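Probable dehydrogenase (Bordetella bronchiseptica, PDB 3MOI) probably catalyses an NAD(P)-dependent oxidation or reduction, as in other members of the Gfo/Idh/MocA oxidoreductase family, on a substrate not identified here. Local coordinates at residues P51-L56 and Q61-D66; T154-R159 and G172-N177; A199-L204 and L373-S378. One frame throughout, in Å; residues are numbered along the deposited sequence.

Interaction 1 of 3, residues P51-L56 and Q61-D66; sequences PVFATL and QHVQMD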
loop_
_atom_site.group_PDB
_atom_site.type_symbol
_atom_site.label_atom_id
_atom_site.label_comp_id
_atom_site.label_asym_id
_atom_site.label_seq_id
_atom_site.Cartn_x
_atom_site.Cartn_y
_atom_site.Cartn_z
ATOM N N PRO A 51 -1.661 16.139 44.853
ATOM C CA PRO A 51 -0.467 16.948 45.054
ATOM C C PRO A 51 0.345 16.976 43.761
ATOM O O PRO A 51 0.369 15.983 43.110
ATOM C CB PRO A 51 0.310 16.185 46.129
ATOM C CG PRO A 51 -0.162 14.772 46.112
ATOM C CD PRO A 51 -1.520 14.774 45.436
ATOM N N VAL A 52 0.995 18.083 43.407
ATOM C CA VAL A 52 1.858 18.147 42.242
ATOM C C VAL A 52 3.241 18.682 42.586
ATOM O O VAL A 52 3.435 19.169 43.688
ATOM C CB VAL A 52 1.253 19.011 41.210
ATOM C CG1 VAL A 52 -0.082 18.383 40.767
ATOM C CG2 VAL A 52 1.064 20.398 41.776
ATOM N N PHE A 53 4.195 18.548 41.655
ATOM C CA PHE A 53 5.633 18.738 41.910
ATOM C C PHE A 53 6.391 19.215 40.669
ATOM O O PHE A 53 5.963 19.045 39.527
ATOM C CB PHE A 53 6.300 17.438 42.368
ATOM C CG PHE A 53 5.673 16.856 43.554
ATOM C CD1 PHE A 53 6.135 17.200 44.842
ATOM C CD2 PHE A 53 4.541 16.043 43.410
ATOM C CE1 PHE A 53 5.503 16.699 45.982
ATOM C CE2 PHE A 53 3.881 15.572 44.517
ATOM C CZ PHE A 53 4.369 15.897 45.844
ATOM N N ALA A 54 7.525 19.857 40.899
ATOM C CA ALA A 54 8.266 20.409 39.775
ATOM C C ALA A 54 9.209 19.337 39.228
ATOM O O ALA A 54 9.524 19.416 38.113
ATOM C CB ALA A 54 9.018 21.685 40.168
ATOM N N THR A 55 9.641 18.355 40.019
ATOM C CA THR A 55 10.547 17.287 39.544
ATOM C C THR A 55 10.090 15.881 39.934
ATOM O O THR A 55 9.579 15.657 41.036
ATOM C CB THR A 55 11.948 17.422 40.173
ATOM O OG1 THR A 55 11.845 17.249 41.602
ATOM C CG2 THR A 55 12.588 18.804 39.878
ATOM N N LEU A 56 10.314 14.916 39.058
ATOM C CA LEU A 56 10.164 13.501 39.429
ATOM C C LEU A 56 10.729 13.179 40.820
ATOM O O LEU A 56 10.074 12.525 41.608
ATOM C CB LEU A 56 10.856 12.603 38.393
ATOM C CG LEU A 56 10.322 11.182 38.080
ATOM C CD1 LEU A 56 11.483 10.343 37.489
ATOM C CD2 LEU A 56 9.685 10.458 39.285
ATOM N N GLN A 61 9.724 11.207 46.437
ATOM C CA GLN A 61 9.981 11.333 47.875
ATOM C C GLN A 61 8.696 11.539 48.678
ATOM O O GLN A 61 8.682 11.172 49.855
ATOM C CB GLN A 61 10.965 12.480 48.226
ATOM C CG GLN A 61 12.512 12.189 48.076
ATOM C CD GLN A 61 12.868 10.674 47.936
ATOM O OE1 GLN A 61 12.984 9.966 48.949
ATOM N NE2 GLN A 61 13.016 10.178 46.662
ATOM N N HIS A 62 7.647 12.110 48.055
ATOM C CA HIS A 62 6.467 12.556 48.818
ATOM C C HIS A 62 5.146 11.790 48.661
ATOM O O HIS A 62 4.228 12.050 49.393
ATOM C CB HIS A 62 6.215 14.050 48.557
ATOM C CG HIS A 62 7.204 14.928 49.233
ATOM N ND1 HIS A 62 7.256 15.050 50.598
ATOM C CD2 HIS A 62 8.231 15.661 48.745
ATOM C CE1 HIS A 62 8.278 15.818 50.924
ATOM N NE2 HIS A 62 8.879 16.215 49.818
ATOM N N VAL A 63 5.027 10.903 47.674
ATOM C CA VAL A 63 3.787 10.151 47.489
ATOM C C VAL A 63 4.038 8.658 47.292
ATOM O O VAL A 63 4.807 8.274 46.406
ATOM C CB VAL A 63 2.980 10.661 46.324
ATOM C CG1 VAL A 63 1.581 10.041 46.407
ATOM C CG2 VAL A 63 2.905 12.197 46.330
ATOM N N GLN A 64 3.388 7.839 48.124
ATOM C CA GLN A 64 3.359 6.376 48.014
ATOM C C GLN A 64 2.782 6.171 46.611
ATOM O O GLN A 64 1.750 6.763 46.284
ATOM C CB GLN A 64 2.483 5.820 49.161
ATOM C CG GLN A 64 2.897 4.507 49.884
ATOM C CD GLN A 64 3.091 4.564 51.398
ATOM O OE1 GLN A 64 3.686 5.477 51.837
ATOM N NE2 GLN A 64 2.682 3.523 52.188
ATOM N N MET A 65 3.533 5.486 45.727
ATOM C CA MET A 65 3.036 5.158 44.382
ATOM C C MET A 65 3.613 3.815 43.861
ATOM O O MET A 65 4.618 3.327 44.387
ATOM C CB MET A 65 3.104 6.383 43.389
ATOM C CG MET A 65 4.398 6.762 42.646
ATOM S SD MET A 65 4.514 8.483 41.898
ATOM C CE MET A 65 6.009 8.780 42.740
ATOM N N ASP A 66 2.926 3.155 42.914
ATOM C CA ASP A 66 3.409 1.854 42.421
ATOM C C ASP A 66 4.101 1.955 41.086
ATOM O O ASP A 66 4.938 1.103 40.758
ATOM C CB ASP A 66 2.242 0.842 42.232
ATOM C CG ASP A 66 1.518 0.532 43.514
ATOM O OD1 ASP A 66 2.187 0.100 44.518
ATOM O OD2 ASP A 66 0.302 0.808 43.516
#
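The methyl CG2 of Val63 faces Pro51 and Phe53 together and makes one of the two apolar patches of this contact. It lies 4.0 Å from CG of Pro51 and 4.0 Å from CE2 of Phe53, with the ring atom CZ about equally near. Val63 leaves helical backbone angles just after helix 56-62. Its CG1 is anti to the backbone N (chi1 -167°), which turns CG2 to the side of the N, where the proline and phenylalanine rings are.

Packing is closest at the far end of the Phe53 ring. CB of His62 approaches CE1 of Phe53 at 3.8 Å and CZ as closely, while the imidazole atom CD2 of His62 comes within 4.0 Å of CE1 of Phe53. The two side chains cross at a slant, and CB of His62, not its ring, makes the nearest approach. Phe53 contributes the most area, 50 Å² of the 182 Å² buried in all, and Val63 follows with 41 Å². Beyond this contact, the Phe53 side chain touches Cys34 on strand 28-34 and Glu58 and Met59 on helix 56-62, while Val63 rests on Val31 and Ala32.

The outer side is looser. Pro51 is exposed and meets the other segment through its CG alone; His62 is exposed as a residue too, although its CB is packed against Phe53. Even the nearest pair of CA atoms, those of Pro51 and Val63, is 8.4 Å apart, so side chains bridge the whole distance without a hydrogen bond between the segments. The contact lies at the surface, its centre about 25 Å from the centre of the chain. Here helix 56-62 leads from edge strand 52-53 to strand 67-70 beyond the two intervening strands, a right-handed beta-alpha-beta crossover of the NAD-binding Rossmann fold.

Interaction 2 of 3, residues T154-R159 and G172-N177; sequences TDFLYR and GGIIYN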
loop_
_atom_site.group_PDB
_atom_site.type_symbol
_atom_site.label_atom_id
_atom_site.label_comp_id
_atom_site.label_asym_id
_atom_site.label_seq_id
_atom_site.Cartn_x
_atom_site.Cartn_y
_atom_site.Cartn_z
ATOM N N THR A 154 -1.993 11.449 5.964
ATOM C CA THR A 154 -2.278 12.158 7.240
ATOM C C THR A 154 -1.976 13.625 7.079
ATOM O O THR A 154 -1.476 14.014 6.005
ATOM C CB THR A 154 -1.331 11.580 8.214
ATOM O OG1 THR A 154 -1.980 10.515 8.890
ATOM C CG2 THR A 154 -0.769 12.524 9.112
ATOM N N ASP A 155 -2.285 14.443 8.108
ATOM C CA ASP A 155 -1.934 15.865 8.074
ATOM C C ASP A 155 -0.905 16.272 9.124
ATOM O O ASP A 155 -0.776 17.478 9.463
ATOM C CB ASP A 155 -3.176 16.725 8.203
ATOM C CG ASP A 155 -3.812 16.648 9.596
ATOM O OD1 ASP A 155 -4.922 17.281 9.747
ATOM O OD2 ASP A 155 -3.209 15.952 10.486
ATOM N N PHE A 156 -0.130 15.293 9.552
ATOM C CA PHE A 156 0.756 15.382 10.683
ATOM C C PHE A 156 1.715 16.548 10.535
ATOM O O PHE A 156 1.899 17.359 11.450
ATOM C CB PHE A 156 1.535 14.054 10.824
ATOM C CG PHE A 156 2.682 14.107 11.783
ATOM C CD1 PHE A 156 2.516 13.730 13.121
ATOM C CD2 PHE A 156 3.924 14.470 11.357
ATOM C CE1 PHE A 156 3.573 13.775 14.027
ATOM C CE2 PHE A 156 5.006 14.494 12.250
ATOM C CZ PHE A 156 4.816 14.162 13.596
ATOM N N LEU A 157 2.344 16.666 9.394
ATOM C CA LEU A 157 3.369 17.684 9.310
ATOM C C LEU A 157 2.756 19.089 9.484
ATOM O O LEU A 157 3.466 20.006 9.862
ATOM C CB LEU A 157 4.142 17.605 7.987
ATOM C CG LEU A 157 5.470 18.391 8.031
ATOM C CD1 LEU A 157 6.423 17.681 8.934
ATOM C CD2 LEU A 157 6.088 18.621 6.632
ATOM N N TYR A 158 1.463 19.274 9.205
ATOM C CA TYR A 158 0.888 20.598 9.285
ATOM C C TYR A 158 0.016 20.827 10.528
ATOM O O TYR A 158 -0.716 21.773 10.567
ATOM C CB TYR A 158 0.153 20.929 7.985
ATOM C CG TYR A 158 1.146 20.997 6.834
ATOM C CD1 TYR A 158 1.824 22.175 6.527
ATOM C CD2 TYR A 158 1.477 19.865 6.116
ATOM C CE1 TYR A 158 2.770 22.225 5.486
ATOM C CE2 TYR A 158 2.413 19.916 5.098
ATOM C CZ TYR A 158 3.047 21.096 4.793
ATOM O OH TYR A 158 3.953 21.096 3.773
ATOM N N ARG A 159 0.122 19.969 11.538
ATOM C CA ARG A 159 -0.444 20.268 12.836
ATOM C C ARG A 159 0.502 21.264 13.501
ATOM O O ARG A 159 1.639 21.406 13.094
ATOM C CB ARG A 159 -0.559 18.996 13.678
ATOM C CG ARG A 159 -1.261 17.877 12.951
ATOM C CD ARG A 159 -1.635 16.734 13.840
ATOM N NE ARG A 159 -2.093 15.619 13.020
ATOM C CZ ARG A 159 -1.918 14.320 13.283
ATOM N NH1 ARG A 159 -1.298 13.909 14.387
ATOM N NH2 ARG A 159 -2.365 13.427 12.405
ATOM N N GLY A 172 12.325 15.383 15.543
ATOM C CA GLY A 172 11.105 15.713 14.829
ATOM C C GLY A 172 10.854 14.791 13.653
ATOM O O GLY A 172 11.741 14.032 13.231
ATOM N N GLY A 173 9.643 14.894 13.126
ATOM C CA GLY A 173 9.273 14.267 11.898
ATOM C C GLY A 173 8.788 12.869 12.061
ATOM O O GLY A 173 8.814 12.259 13.159
ATOM N N ILE A 174 8.374 12.337 10.930
ATOM C CA ILE A 174 7.598 11.158 10.950
ATOM C C ILE A 174 8.403 9.912 11.300
ATOM O O ILE A 174 7.793 8.922 11.694
ATOM C CB ILE A 174 6.798 10.929 9.627
ATOM C CG1 ILE A 174 7.703 10.586 8.468
ATOM C CG2 ILE A 174 5.926 12.135 9.260
ATOM C CD1 ILE A 174 7.185 9.314 7.690
ATOM N N ILE A 175 9.732 9.932 11.183
ATOM C CA ILE A 175 10.470 8.734 11.438
ATOM C C ILE A 175 10.379 8.317 12.908
ATOM O O ILE A 175 10.306 7.102 13.264
ATOM C CB ILE A 175 11.979 8.854 11.071
ATOM C CG1 ILE A 175 12.214 9.058 9.553
ATOM C CG2 ILE A 175 12.776 7.570 11.555
ATOM C CD1 ILE A 175 11.250 8.412 8.654
ATOM N N TYR A 176 10.397 9.294 13.772
ATOM C CA TYR A 176 10.368 9.001 15.191
ATOM C C TYR A 176 8.987 9.154 15.854
ATOM O O TYR A 176 8.761 8.685 16.970
ATOM C CB TYR A 176 11.316 9.963 15.880
ATOM C CG TYR A 176 12.747 9.811 15.528
ATOM C CD1 TYR A 176 13.438 8.627 15.855
ATOM C CD2 TYR A 176 13.472 10.876 14.943
ATOM C CE1 TYR A 176 14.799 8.489 15.557
ATOM C CE2 TYR A 176 14.829 10.736 14.608
ATOM C CZ TYR A 176 15.497 9.555 14.945
ATOM O OH TYR A 176 16.865 9.419 14.724
ATOM N N ASN A 177 8.081 9.843 15.183
ATOM C CA ASN A 177 6.797 10.254 15.810
ATOM C C ASN A 177 5.579 9.554 15.187
ATOM O O ASN A 177 4.447 9.695 15.677
ATOM C CB ASN A 177 6.700 11.776 15.717
ATOM C CG ASN A 177 7.863 12.451 16.457
ATOM O OD1 ASN A 177 7.921 12.415 17.676
ATOM N ND2 ASN A 177 8.819 13.029 15.716
#
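Phe156, Ile174 and Asn177 bury the most surface here, and the phenyl ring is the common element: Phe156 alone gives 75 Å² of the 164 Å² total. Its CG is anti to the backbone N (chi1 168°), which carries the ring from the short 3-10 segment 156-157 toward the start of helix 174-177. Along one side of the ring, CD2 of Phe156 meets CG2 of Ile174 at 3.7 Å. At the far end, CZ of Phe156 lies 3.7 Å from CB of Asn177. The Phe156 and Asn177 side chains run at about a right angle, although ring and amide planes differ by 21°.

The amide of Asn177 is directed back into its own segment: ND2 donates to O of Gly173 over 2.7 Å, with an N-H...O angle of 152°, and also reaches O of Gly171. Gly173 is the N-cap residue, and its carbonyl carbon borders CE2 of Phe156. Outside the two segments, Arg161 makes a cation-pi contact with the Phe156 ring.

Contact across the segments is therefore carbon against carbon, whereas ND2 of Asn177 bonds to carbonyls at the start of the helix, which probably helps hold that turn.

Interaction 3 of 3, residues A199-L204 and L373-S378; sequences AMTGRL and LAVLES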
loop_
_atom_site.group_PDB
_atom_site.type_symbol
_atom_site.label_atom_id
_atom_site.label_comp_id
_atom_site.label_asym_id
_atom_site.label_seq_id
_atom_site.Cartn_x
_atom_site.Cartn_y
_atom_site.Cartn_z
ATOM N N ALA A 199 14.005 1.253 2.722
ATOM C CA ALA A 199 13.116 2.431 2.821
ATOM C C ALA A 199 13.662 3.657 2.078
ATOM O O ALA A 199 14.850 3.751 1.864
ATOM C CB ALA A 199 12.851 2.764 4.244
ATOM N N MET A 200 12.769 4.580 1.726
ATOM C CA MET A 200 13.057 5.854 1.056
ATOM C C MET A 200 12.277 6.829 1.884
ATOM O O MET A 200 11.145 6.524 2.206
ATOM C CB MET A 200 12.405 5.859 -0.321
ATOM C CG MET A 200 12.541 7.204 -1.149
ATOM S SD MET A 200 11.003 7.643 -1.972
ATOM C CE MET A 200 10.038 8.026 -0.520
ATOM N N THR A 201 12.823 7.987 2.223
ATOM C CA THR A 201 12.051 9.045 2.916
ATOM C C THR A 201 12.115 10.328 2.080
ATOM O O THR A 201 13.022 10.493 1.334
ATOM C CB THR A 201 12.672 9.377 4.251
ATOM O OG1 THR A 201 14.020 9.795 3.978
ATOM C CG2 THR A 201 12.649 8.161 5.183
ATOM N N GLY A 202 11.139 11.210 2.240
ATOM C CA GLY A 202 11.133 12.532 1.623
ATOM C C GLY A 202 10.859 13.612 2.651
ATOM O O GLY A 202 10.276 13.370 3.746
ATOM N N ARG A 203 11.330 14.803 2.315
ATOM C CA ARG A 203 11.129 16.018 3.099
ATOM C C ARG A 203 10.644 17.018 2.097
ATOM O O ARG A 203 11.325 17.955 1.737
ATOM C CB ARG A 203 12.434 16.507 3.657
ATOM C CG ARG A 203 13.056 15.595 4.654
ATOM C CD ARG A 203 14.148 16.340 5.369
ATOM N NE ARG A 203 15.431 15.988 4.804
ATOM C CZ ARG A 203 16.476 15.572 5.525
ATOM N NH1 ARG A 203 16.400 15.504 6.878
ATOM N NH2 ARG A 203 17.610 15.215 4.887
ATOM N N LEU A 204 9.432 16.813 1.643
ATOM C CA LEU A 204 8.956 17.564 0.518
ATOM C C LEU A 204 8.655 19.044 0.751
ATOM O O LEU A 204 8.312 19.729 -0.184
ATOM C CB LEU A 204 7.738 16.845 -0.046
ATOM C CG LEU A 204 8.083 15.411 -0.487
ATOM C CD1 LEU A 204 7.008 14.899 -1.350
ATOM C CD2 LEU A 204 9.464 15.303 -1.199
ATOM N N LEU A 373 16.231 3.678 12.777
ATOM C CA LEU A 373 17.573 4.074 12.286
ATOM C C LEU A 373 17.862 3.418 10.952
ATOM O O LEU A 373 18.496 4.025 10.089
ATOM C CB LEU A 373 18.708 3.758 13.291
ATOM C CG LEU A 373 18.611 4.584 14.620
ATOM C CD1 LEU A 373 19.546 4.086 15.732
ATOM C CD2 LEU A 373 18.809 6.075 14.398
ATOM N N ALA A 374 17.358 2.214 10.749
ATOM C CA ALA A 374 17.641 1.486 9.538
ATOM C C ALA A 374 16.861 2.108 8.374
ATOM O O ALA A 374 17.344 2.145 7.225
ATOM C CB ALA A 374 17.351 -0.011 9.721
ATOM N N VAL A 375 15.693 2.667 8.663
ATOM C CA VAL A 375 14.956 3.456 7.665
ATOM C C VAL A 375 15.783 4.682 7.253
ATOM O O VAL A 375 15.912 4.992 6.050
ATOM C CB VAL A 375 13.582 3.900 8.196
ATOM C CG1 VAL A 375 12.982 4.982 7.283
ATOM C CG2 VAL A 375 12.628 2.645 8.322
ATOM N N LEU A 376 16.380 5.371 8.224
ATOM C CA LEU A 376 17.208 6.510 7.876
ATOM C C LEU A 376 18.409 6.062 7.040
ATOM O O LEU A 376 18.651 6.683 6.009
ATOM C CB LEU A 376 17.665 7.313 9.088
ATOM C CG LEU A 376 16.602 8.176 9.799
ATOM C CD1 LEU A 376 17.080 8.561 11.215
ATOM C CD2 LEU A 376 16.208 9.414 8.986
ATOM N N GLU A 377 19.116 4.982 7.429
ATOM C CA GLU A 377 20.249 4.520 6.645
ATOM C C GLU A 377 19.856 4.071 5.237
ATOM O O GLU A 377 20.543 4.423 4.259
ATOM C CB GLU A 377 20.966 3.389 7.331
ATOM C CG GLU A 377 22.183 2.879 6.556
ATOM C CD GLU A 377 22.936 1.721 7.254
ATOM O OE1 GLU A 377 22.770 1.536 8.495
ATOM O OE2 GLU A 377 23.690 0.979 6.538
ATOM N N SER A 378 18.793 3.260 5.125
ATOM C CA SER A 378 18.426 2.679 3.837
ATOM C C SER A 378 18.078 3.795 2.863
ATOM O O SER A 378 18.377 3.714 1.691
ATOM C CB SER A 378 17.216 1.784 3.962
ATOM O OG SER A 378 16.896 1.250 2.724
#
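Ala199, Thr201, Val375 and Ser378 join strand 194-202 to helix 362-381, a helix laid across a face of the large mixed beta-sheet in the C-terminal domain of this Gfo/Idh/MocA-type protein. The axes of strand 199-202 and helix 373-378 approach to 6.7 Å and cross at -82°, almost perpendicular. Only Ala199 and Thr201 of the strand segment come within 4.5 Å of the helix segment. These two, two apart on the strand, both direct CB toward it, while Met200 between them points away and packs on Cys225 of the second subunit.

Apolar contacts centre on one branch of Val375. With CG1 anti to the backbone N (chi1 167°), that methyl lies 3.8 Å from CB of Ala199 and also 3.8 Å from CG2 of Thr201, touching two successive side chains of the strand face. CG2 of Val375 lies near CB of Ala199 as well. The small alanine permits the closest backbone approach, 5.3 Å between CA of Ala199 and CA of Val375; the CA atoms of Thr201 and Leu376 are 7.6 Å apart. Ala199 contributes 83 Å² of the 218 Å² buried. Ile175 of helix 174-177 touches both Thr201 and Val375, adding to the same apolar patch.

The polar part joins strand backbone to helix side chain. Ser378, one helical turn after Val375, has OG bonded also to O of Arg383, with a weak bond from NH1 of Arg198, so the hydroxyl links the strand to the chain just after the helix. Nearby, OG of Ser379 bonds to N of Thr201. Between the two segments themselves, N of Ala199 donates to OG of Ser378 over 2.9 Å, with a nearly straight N-H...O angle of 168°.

In the fold
From the N terminus, the chain first makes interaction 1, a short closure in which the end of helix 56-62 and the residue after it meet Pro51 and Phe53 at the edge strand of the parallel Rossmann sheet. Interaction 2 comes next, closing the irregular excursion between strand 145-153 and helix 174-177. Interaction 3 spans 168 intervening residues and brings helix 362-381 back against strand 194-202. The three are in series, neither nested nor crossed. Interaction 1 is remote, its nearest atoms about 20 Å from interaction 2 and about 24 Å from interaction 3. Interactions 2 and 3 touch: Tyr176 packs against Leu373 and Leu376, and Ile175 against Leu376, joining helix 174-177 to the late helix.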